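Local coordinates for 2-nitropropane dioxygenase (Streptomyces ansochromogenes, PDB 3BW2), which probably catalyses the FMN-dependent oxidative denitrification of alkyl nitronates with molecular oxygen, propionate 3-nitronate being the presumed physiological substrate, at residues Ala224-Leu227 / Ala233-Leu236; Ser198-Val203 / Val211-Gly216. One frame throughout, in Å; residues are numbered along the deposited sequence.

Contact 1: Ala224-Leu227 / Ala233-Leu236; sequences AAVL and AAQL. With FMN (flavin mononucleotide), chain B.
Val226, on the helix, and Ala234, on the strand that follows it, meet methyl to methyl inside the beta-alpha-beta unit 211-214, 220-228, 233-236 of the TIM barrel. Both CB atoms point across the gap, and CG2 of Val226 comes to 4.0 Å from CB of Ala234. The valine torsion (chi1 -62°) places CG2 between its own backbone N and carbonyl carbon, and from there this branch reaches the strand. Leu227, the next residue, works differently. Its CB does not aim at the strand, but the end of the side chain comes nearer, and CD2 settles 4.0 Å from the backbone N of Ala233, so a methyl rests against the main chain where the strand begins. Ala233 turns its own CB away.

The joint is small and apolar, burying 105 Å² in all, with no hydrogen bond across it. Ile217 touches both Val226 and Ala234 and adds to the apolar layer between helix and barrel, while Leu227 also packs on Arg348 of helix 333-350. Leu197 of the second subunit lies against Ala225 and Val226, which places this helix at the dimer interface. Gln235 leaves the strand from the face turned to the cofactor: its CG stands anti to the backbone N (chi1 178°), the chain runs on extended, and NE2 ends 3.0 Å from O2' of the FMN ribityl chain.

Contact 2: Ser198-Val203 / Val211-Gly216; sequences SLLAQV and VVAAGG. With FMN (flavin mononucleotide), chain B.
Val211 divides its two methyls between two residues on the helix, Leu200 and Val203, and this single strand residue takes part in two of the three apolar pairs of the contact. CG1 receives CD1 of Leu200 at 3.6 Å, and CG2 receives CG1 of Val203 at 3.8 Å. In both pairs the side chains meet at a slant instead of lying alongside one another. Leu200 first heads off to one side; with CG anti to the backbone N (chi1 177°), its two methyls then swing toward the strand. The second methyl, CD2, lies more loosely, 4.4 Å from CB of Ala213. Val203 points at the strand directly, and it touches Ala158 and Val169 as well, which ties the contact to helix 155-163 and strand 168-172.

The helix runs almost antiparallel to the strand, at 168° and with the segment axes 9.5 Å apart, and all four touching residues are buried. Farther round the helix, NE2 of Gln202 donates a bent hydrogen bond of 3.2 Å to OG of Ser198, one turn back. Gln202 also packs on Gln323 of the second subunit.

Past Ala214 the chain leaves the strand through two glycines with positive phi. The backbone N of Gly216 donates a fairly straight hydrogen bond to O2P of FMN (2.7 Å, 158°), and CA of Gly215 lies 3.6 Å from O5'. Apolar packing of a helix on the outside of its strand is general to TIM barrels; a phosphate site in the loop after the seventh strand is typical of their FMN-dependent members.

Overall arrangement
Of the four segments, the chain meets the one on helix 196-206 first and turns back into strand 211-214, so contact 2 closes a short loop. It then passes Gly215 and Gly216 beside the FMN phosphate, enters helix 220-228 and returns as strand 233-236, closing contact 1. The two closures follow in series without crossing. Across the sheet they are joined: Gln235 N lies 2.7 Å from Ala213 O, probably a hydrogen bond between the neighbouring strands. Val226 of contact 1 packs on Ala213 and Leu200 of contact 2, linking the two helices over the last two barrel strands. Both contacts reach FMN through their strand segments, and the second subunit through their helices.

Contact 1: Ala224-Leu227 / Ala233-Leu236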
ATOM      1  N   ALA A 224       8.153   6.945 -12.869  1.00 16.78           N
ATOM      2  CA  ALA A 224       7.573   6.604 -14.165  1.00 17.47           C
ATOM      3  C   ALA A 224       6.287   5.825 -13.921  1.00 17.87           C
ATOM      4  O   ALA A 224       5.302   5.981 -14.644  1.00 19.33           O
ATOM      5  CB  ALA A 224       8.549   5.753 -14.978  1.00 15.77           C
ATOM      6  N   ALA A 225       6.306   4.983 -12.892  1.00 16.65           N
ATOM      7  CA  ALA A 225       5.148   4.179 -12.546  1.00 16.94           C
ATOM      8  C   ALA A 225       3.933   5.047 -12.230  1.00 18.09           C
ATOM      9  O   ALA A 225       2.857   4.837 -12.793  1.00 18.35           O
ATOM     10  CB  ALA A 225       5.472   3.274 -11.349  1.00 16.62           C
ATOM     11  N   VAL A 226       4.094   6.021 -11.337  1.00 18.74           N
ATOM     12  CA  VAL A 226       2.962   6.876 -10.981  1.00 19.97           C
ATOM     13  C   VAL A 226       2.488   7.734 -12.146  1.00 21.27           C
ATOM     14  O   VAL A 226       1.297   8.032 -12.256  1.00 22.11           O
ATOM     15  CB  VAL A 226       3.277   7.787  -9.765  1.00 18.41           C
ATOM     16  CG1 VAL A 226       3.577   6.928  -8.544  1.00 18.81           C
ATOM     17  CG2 VAL A 226       4.445   8.717 -10.079  1.00 19.91           C
ATOM     18  N   LEU A 227       3.413   8.133 -13.015  1.00 22.61           N
ATOM     19  CA  LEU A 227       3.039   8.939 -14.172  1.00 23.71           C
ATOM     20  C   LEU A 227       2.159   8.088 -15.084  1.00 24.63           C
ATOM     21  O   LEU A 227       1.141   8.554 -15.601  1.00 24.64           O
ATOM     22  CB  LEU A 227       4.287   9.404 -14.931  1.00 23.98           C
ATOM     23  CG  LEU A 227       5.209  10.382 -14.194  1.00 25.82           C
ATOM     24  CD1 LEU A 227       6.384  10.763 -15.090  1.00 25.28           C
ATOM     25  CD2 LEU A 227       4.426  11.620 -13.790  1.00 24.07           C
ATOM     26  N   ALA A 233       3.007  14.354 -11.219  1.00 19.71           N
ATOM     27  CA  ALA A 233       4.314  14.443 -10.583  1.00 18.97           C
ATOM     28  C   ALA A 233       4.378  13.501  -9.402  1.00 17.84           C
ATOM     29  O   ALA A 233       3.365  12.942  -8.984  1.00 17.54           O
ATOM     30  CB  ALA A 233       4.586  15.876 -10.117  1.00 17.28           C
ATOM     31  N   ALA A 234       5.583  13.325  -8.873  1.00 16.73           N
ATOM     32  CA  ALA A 234       5.798  12.463  -7.723  1.00 16.36           C
ATOM     33  C   ALA A 234       6.386  13.316  -6.606  1.00 15.73           C
ATOM     34  O   ALA A 234       7.292  14.113  -6.845  1.00 16.01           O
ATOM     35  CB  ALA A 234       6.765  11.337  -8.083  1.00 14.63           C
ATOM     36  N   GLN A 235       5.861  13.157  -5.396  1.00 15.23           N
ATOM     37  CA  GLN A 235       6.361  13.897  -4.247  1.00 16.31           C
ATOM     38  C   GLN A 235       7.118  12.919  -3.358  1.00 17.30           C
ATOM     39  O   GLN A 235       6.573  11.891  -2.943  1.00 18.07           O
ATOM     40  CB  GLN A 235       5.213  14.537  -3.466  1.00 16.63           C
ATOM     41  CG  GLN A 235       5.686  15.274  -2.230  1.00 15.73           C
ATOM     42  CD  GLN A 235       4.616  16.156  -1.626  1.00 19.38           C
ATOM     43  OE1 GLN A 235       4.158  17.112  -2.254  1.00 19.02           O
ATOM     44  NE2 GLN A 235       4.214  15.844  -0.400  1.00 16.84           N
ATOM     45  N   LEU A 236       8.376  13.245  -3.080  1.00 17.68           N
ATOM     46  CA  LEU A 236       9.248  12.392  -2.279  1.00 17.11           C
ATOM     47  C   LEU A 236       9.728  13.054  -0.997  1.00 17.75           C
ATOM     48  O   LEU A 236      10.278  14.159  -1.025  1.00 15.84           O
ATOM     49  CB  LEU A 236      10.483  11.998  -3.090  1.00 15.65           C
ATOM     50  CG  LEU A 236      10.370  11.133  -4.344  1.00 15.75           C
ATOM     51  CD1 LEU A 236       9.471  11.780  -5.385  1.00 16.60           C
ATOM     52  CD2 LEU A 236      11.775  10.944  -4.899  1.00 14.52           C
TER
HETATM   53  N1  FMN B 370       3.891  16.442   4.761  1.00 17.88           N
HETATM   54  C2  FMN B 370       3.367  17.732   4.948  1.00 19.62           C
HETATM   55  O2  FMN B 370       2.426  18.119   4.261  1.00 18.13           O
HETATM   56  N3  FMN B 370       3.907  18.583   5.899  1.00 18.73           N
HETATM   57  C4  FMN B 370       4.979  18.225   6.701  1.00 20.36           C
HETATM   58  O4  FMN B 370       5.433  19.028   7.537  1.00 18.98           O
HETATM   59  C4A FMN B 370       5.535  16.929   6.519  1.00 20.06           C
HETATM   60  N5  FMN B 370       6.630  16.512   7.272  1.00 20.55           N
HETATM   61  C5A FMN B 370       7.212  15.255   7.088  1.00 18.64           C
HETATM   62  C6  FMN B 370       8.342  14.886   7.864  1.00 18.27           C
HETATM   63  C7  FMN B 370       8.991  13.611   7.717  1.00 18.33           C
HETATM   64  C7M FMN B 370      10.519  13.667   7.957  1.00 16.34           C
HETATM   65  C8  FMN B 370       8.435  12.754   6.696  1.00 17.52           C
HETATM   66  C8M FMN B 370       9.277  11.758   5.898  1.00 14.91           C
HETATM   67  C9  FMN B 370       7.281  13.101   5.924  1.00 17.29           C
HETATM   68  C9A FMN B 370       6.666  14.361   6.114  1.00 18.30           C
HETATM   69  N10 FMN B 370       5.534  14.764   5.355  1.00 19.13           N
HETATM   70  C10 FMN B 370       4.971  16.045   5.539  1.00 18.69           C
HETATM   71  C1' FMN B 370       4.811  13.769   4.444  1.00 15.89           C
HETATM   72  C2' FMN B 370       5.282  14.040   2.993  1.00 14.30           C
HETATM   73  O2' FMN B 370       4.523  15.116   2.462  1.00 14.05           O
HETATM   74  C3' FMN B 370       5.049  12.815   2.043  1.00 14.69           C
HETATM   75  O3' FMN B 370       3.653  12.523   2.099  1.00 15.38           O
HETATM   76  C4' FMN B 370       5.828  11.548   2.433  1.00 13.56           C
HETATM   77  O4' FMN B 370       7.175  11.933   2.708  1.00 13.23           O
HETATM   78  C5' FMN B 370       5.802  10.506   1.276  1.00 13.81           C
HETATM   79  O5' FMN B 370       6.536   9.295   1.614  1.00 11.87           O
HETATM   80  P   FMN B 370       8.132   9.008   1.400  1.00 17.32           P
HETATM   81  O1P FMN B 370       8.046   9.853   0.174  1.00 17.59           O
HETATM   82  O2P FMN B 370       7.637   7.575   1.461  1.00 15.43           O
HETATM   83  O3P FMN B 370       8.299   9.745   2.716  1.00 16.02           O

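Contact 2: Ser198-Val203 / Val211-Gly216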
ATOM      1  N   SER A 198      -3.149   1.928  -5.793  1.00 18.73           N
ATOM      2  CA  SER A 198      -4.595   1.803  -5.816  1.00 19.83           C
ATOM      3  C   SER A 198      -5.232   3.180  -5.593  1.00 18.87           C
ATOM      4  O   SER A 198      -6.162   3.568  -6.302  1.00 18.07           O
ATOM      5  CB  SER A 198      -5.046   0.817  -4.740  1.00 21.14           C
ATOM      6  OG  SER A 198      -6.437   0.579  -4.835  1.00 26.21           O
ATOM      7  N   LEU A 199      -4.720   3.923  -4.618  1.00 17.43           N
ATOM      8  CA  LEU A 199      -5.250   5.253  -4.330  1.00 16.95           C
ATOM      9  C   LEU A 199      -5.141   6.171  -5.547  1.00 19.11           C
ATOM     10  O   LEU A 199      -6.072   6.919  -5.861  1.00 18.04           O
ATOM     11  CB  LEU A 199      -4.507   5.890  -3.147  1.00 14.86           C
ATOM     12  CG  LEU A 199      -4.914   7.337  -2.827  1.00 13.54           C
ATOM     13  CD1 LEU A 199      -6.405   7.394  -2.470  1.00 12.36           C
ATOM     14  CD2 LEU A 199      -4.069   7.871  -1.680  1.00 11.70           C
ATOM     15  N   LEU A 200      -3.999   6.119  -6.224  1.00 16.97           N
ATOM     16  CA  LEU A 200      -3.782   6.957  -7.399  1.00 18.82           C
ATOM     17  C   LEU A 200      -4.840   6.732  -8.476  1.00 18.81           C
ATOM     18  O   LEU A 200      -5.407   7.688  -9.009  1.00 16.94           O
ATOM     19  CB  LEU A 200      -2.390   6.703  -7.983  1.00 19.22           C
ATOM     20  CG  LEU A 200      -2.045   7.471  -9.261  1.00 22.84           C
ATOM     21  CD1 LEU A 200      -2.259   8.970  -9.050  1.00 21.57           C
ATOM     22  CD2 LEU A 200      -0.600   7.189  -9.643  1.00 22.27           C
ATOM     23  N   ALA A 201      -5.111   5.468  -8.787  1.00 17.80           N
ATOM     24  CA  ALA A 201      -6.100   5.136  -9.807  1.00 18.09           C
ATOM     25  C   ALA A 201      -7.489   5.618  -9.407  1.00 18.61           C
ATOM     26  O   ALA A 201      -8.230   6.152 -10.234  1.00 18.60           O
ATOM     27  CB  ALA A 201      -6.116   3.625 -10.053  1.00 18.39           C
ATOM     28  N   GLN A 202      -7.838   5.427  -8.137  1.00 19.40           N
ATOM     29  CA  GLN A 202      -9.140   5.844  -7.625  1.00 20.40           C
ATOM     30  C   GLN A 202      -9.289   7.366  -7.685  1.00 21.23           C
ATOM     31  O   GLN A 202     -10.320   7.882  -8.116  1.00 19.99           O
ATOM     32  CB  GLN A 202      -9.323   5.378  -6.176  1.00 21.97           C
ATOM     33  CG  GLN A 202      -9.441   3.868  -5.981  1.00 21.80           C
ATOM     34  CD  GLN A 202      -9.616   3.493  -4.515  1.00 24.13           C
ATOM     35  OE1 GLN A 202     -10.575   3.912  -3.864  1.00 28.10           O
ATOM     36  NE2 GLN A 202      -8.687   2.705  -3.991  1.00 21.80           N
ATOM     37  N   VAL A 203      -8.259   8.080  -7.241  1.00 19.62           N
ATOM     38  CA  VAL A 203      -8.288   9.535  -7.247  1.00 19.89           C
ATOM     39  C   VAL A 203      -8.360  10.075  -8.676  1.00 21.20           C
ATOM     40  O   VAL A 203      -9.109  11.007  -8.956  1.00 19.72           O
ATOM     41  CB  VAL A 203      -7.050  10.121  -6.530  1.00 18.48           C
ATOM     42  CG1 VAL A 203      -6.950  11.628  -6.789  1.00 15.26           C
ATOM     43  CG2 VAL A 203      -7.151   9.850  -5.034  1.00 17.42           C
ATOM     44  N   VAL A 211      -2.871  15.328 -10.309  1.00 18.75           N
ATOM     45  CA  VAL A 211      -2.583  14.554  -9.110  1.00 16.92           C
ATOM     46  C   VAL A 211      -1.088  14.379  -8.882  1.00 17.27           C
ATOM     47  O   VAL A 211      -0.345  14.029  -9.801  1.00 17.60           O
ATOM     48  CB  VAL A 211      -3.214  13.143  -9.188  1.00 18.02           C
ATOM     49  CG1 VAL A 211      -2.849  12.332  -7.942  1.00 15.67           C
ATOM     50  CG2 VAL A 211      -4.727  13.255  -9.343  1.00 19.15           C
ATOM     51  N   VAL A 212      -0.655  14.628  -7.651  1.00 16.68           N
ATOM     52  CA  VAL A 212       0.739  14.458  -7.275  1.00 15.61           C
ATOM     53  C   VAL A 212       0.754  13.212  -6.393  1.00 16.80           C
ATOM     54  O   VAL A 212       0.114  13.181  -5.346  1.00 17.79           O
ATOM     55  CB  VAL A 212       1.263  15.676  -6.484  1.00 15.08           C
ATOM     56  CG1 VAL A 212       2.693  15.429  -6.020  1.00 12.36           C
ATOM     57  CG2 VAL A 212       1.210  16.923  -7.371  1.00 15.54           C
ATOM     58  N   ALA A 213       1.466  12.180  -6.835  1.00 17.13           N
ATOM     59  CA  ALA A 213       1.548  10.923  -6.097  1.00 15.69           C
ATOM     60  C   ALA A 213       2.621  10.963  -5.014  1.00 15.31           C
ATOM     61  O   ALA A 213       3.737  11.418  -5.256  1.00 16.78           O
ATOM     62  CB  ALA A 213       1.824   9.769  -7.072  1.00 14.90           C
ATOM     63  N   ALA A 214       2.287  10.470  -3.825  1.00 16.47           N
ATOM     64  CA  ALA A 214       3.234  10.459  -2.712  1.00 16.02           C
ATOM     65  C   ALA A 214       3.161   9.191  -1.859  1.00 16.74           C
ATOM     66  O   ALA A 214       2.069   8.701  -1.534  1.00 15.49           O
ATOM     67  CB  ALA A 214       3.007  11.679  -1.828  1.00 14.93           C
ATOM     68  N   GLY A 215       4.329   8.675  -1.487  1.00 16.23           N
ATOM     69  CA  GLY A 215       4.383   7.490  -0.650  1.00 16.80           C
ATOM     70  C   GLY A 215       5.277   6.361  -1.131  1.00 16.43           C
ATOM     71  O   GLY A 215       4.930   5.654  -2.068  1.00 17.49           O
ATOM     72  N   GLY A 216       6.428   6.195  -0.484  1.00 17.38           N
ATOM     73  CA  GLY A 216       7.351   5.127  -0.838  1.00 16.63           C
ATOM     74  C   GLY A 216       8.162   5.271  -2.116  1.00 17.98           C
ATOM     75  O   GLY A 216       8.855   4.330  -2.508  1.00 18.99           O
TER
HETATM   76  N1  FMN B 370       3.891  16.442   4.761  1.00 17.88           N
HETATM   77  C2  FMN B 370       3.367  17.732   4.948  1.00 19.62           C
HETATM   78  O2  FMN B 370       2.426  18.119   4.261  1.00 18.13           O
HETATM   79  N3  FMN B 370       3.907  18.583   5.899  1.00 18.73           N
HETATM   80  C4  FMN B 370       4.979  18.225   6.701  1.00 20.36           C
HETATM   81  O4  FMN B 370       5.433  19.028   7.537  1.00 18.98           O
HETATM   82  C4A FMN B 370       5.535  16.929   6.519  1.00 20.06           C
HETATM   83  N5  FMN B 370       6.630  16.512   7.272  1.00 20.55           N
HETATM   84  C5A FMN B 370       7.212  15.255   7.088  1.00 18.64           C
HETATM   85  C6  FMN B 370       8.342  14.886   7.864  1.00 18.27           C
HETATM   86  C7  FMN B 370       8.991  13.611   7.717  1.00 18.33           C
HETATM   87  C7M FMN B 370      10.519  13.667   7.957  1.00 16.34           C
HETATM   88  C8  FMN B 370       8.435  12.754   6.696  1.00 17.52           C
HETATM   89  C8M FMN B 370       9.277  11.758   5.898  1.00 14.91           C
HETATM   90  C9  FMN B 370       7.281  13.101   5.924  1.00 17.29           C
HETATM   91  C9A FMN B 370       6.666  14.361   6.114  1.00 18.30           C
HETATM   92  N10 FMN B 370       5.534  14.764   5.355  1.00 19.13           N
HETATM   93  C10 FMN B 370       4.971  16.045   5.539  1.00 18.69           C
HETATM   94  C1' FMN B 370       4.811  13.769   4.444  1.00 15.89           C
HETATM   95  C2' FMN B 370       5.282  14.040   2.993  1.00 14.30           C
HETATM   96  O2' FMN B 370       4.523  15.116   2.462  1.00 14.05           O
HETATM   97  C3' FMN B 370       5.049  12.815   2.043  1.00 14.69           C
HETATM   98  O3' FMN B 370       3.653  12.523   2.099  1.00 15.38           O
HETATM   99  C4' FMN B 370       5.828  11.548   2.433  1.00 13.56           C
HETATM  100  O4' FMN B 370       7.175  11.933   2.708  1.00 13.23           O
HETATM  101  C5' FMN B 370       5.802  10.506   1.276  1.00 13.81           C
HETATM  102  O5' FMN B 370       6.536   9.295   1.614  1.00 11.87           O
HETATM  103  P   FMN B 370       8.132   9.008   1.400  1.00 17.32           P
HETATM  104  O1P FMN B 370       8.046   9.853   0.174  1.00 17.59           O
HETATM  105  O2P FMN B 370       7.637   7.575   1.461  1.00 15.43           O
HETATM  106  O3P FMN B 370       8.299   9.745   2.716  1.00 16.02           O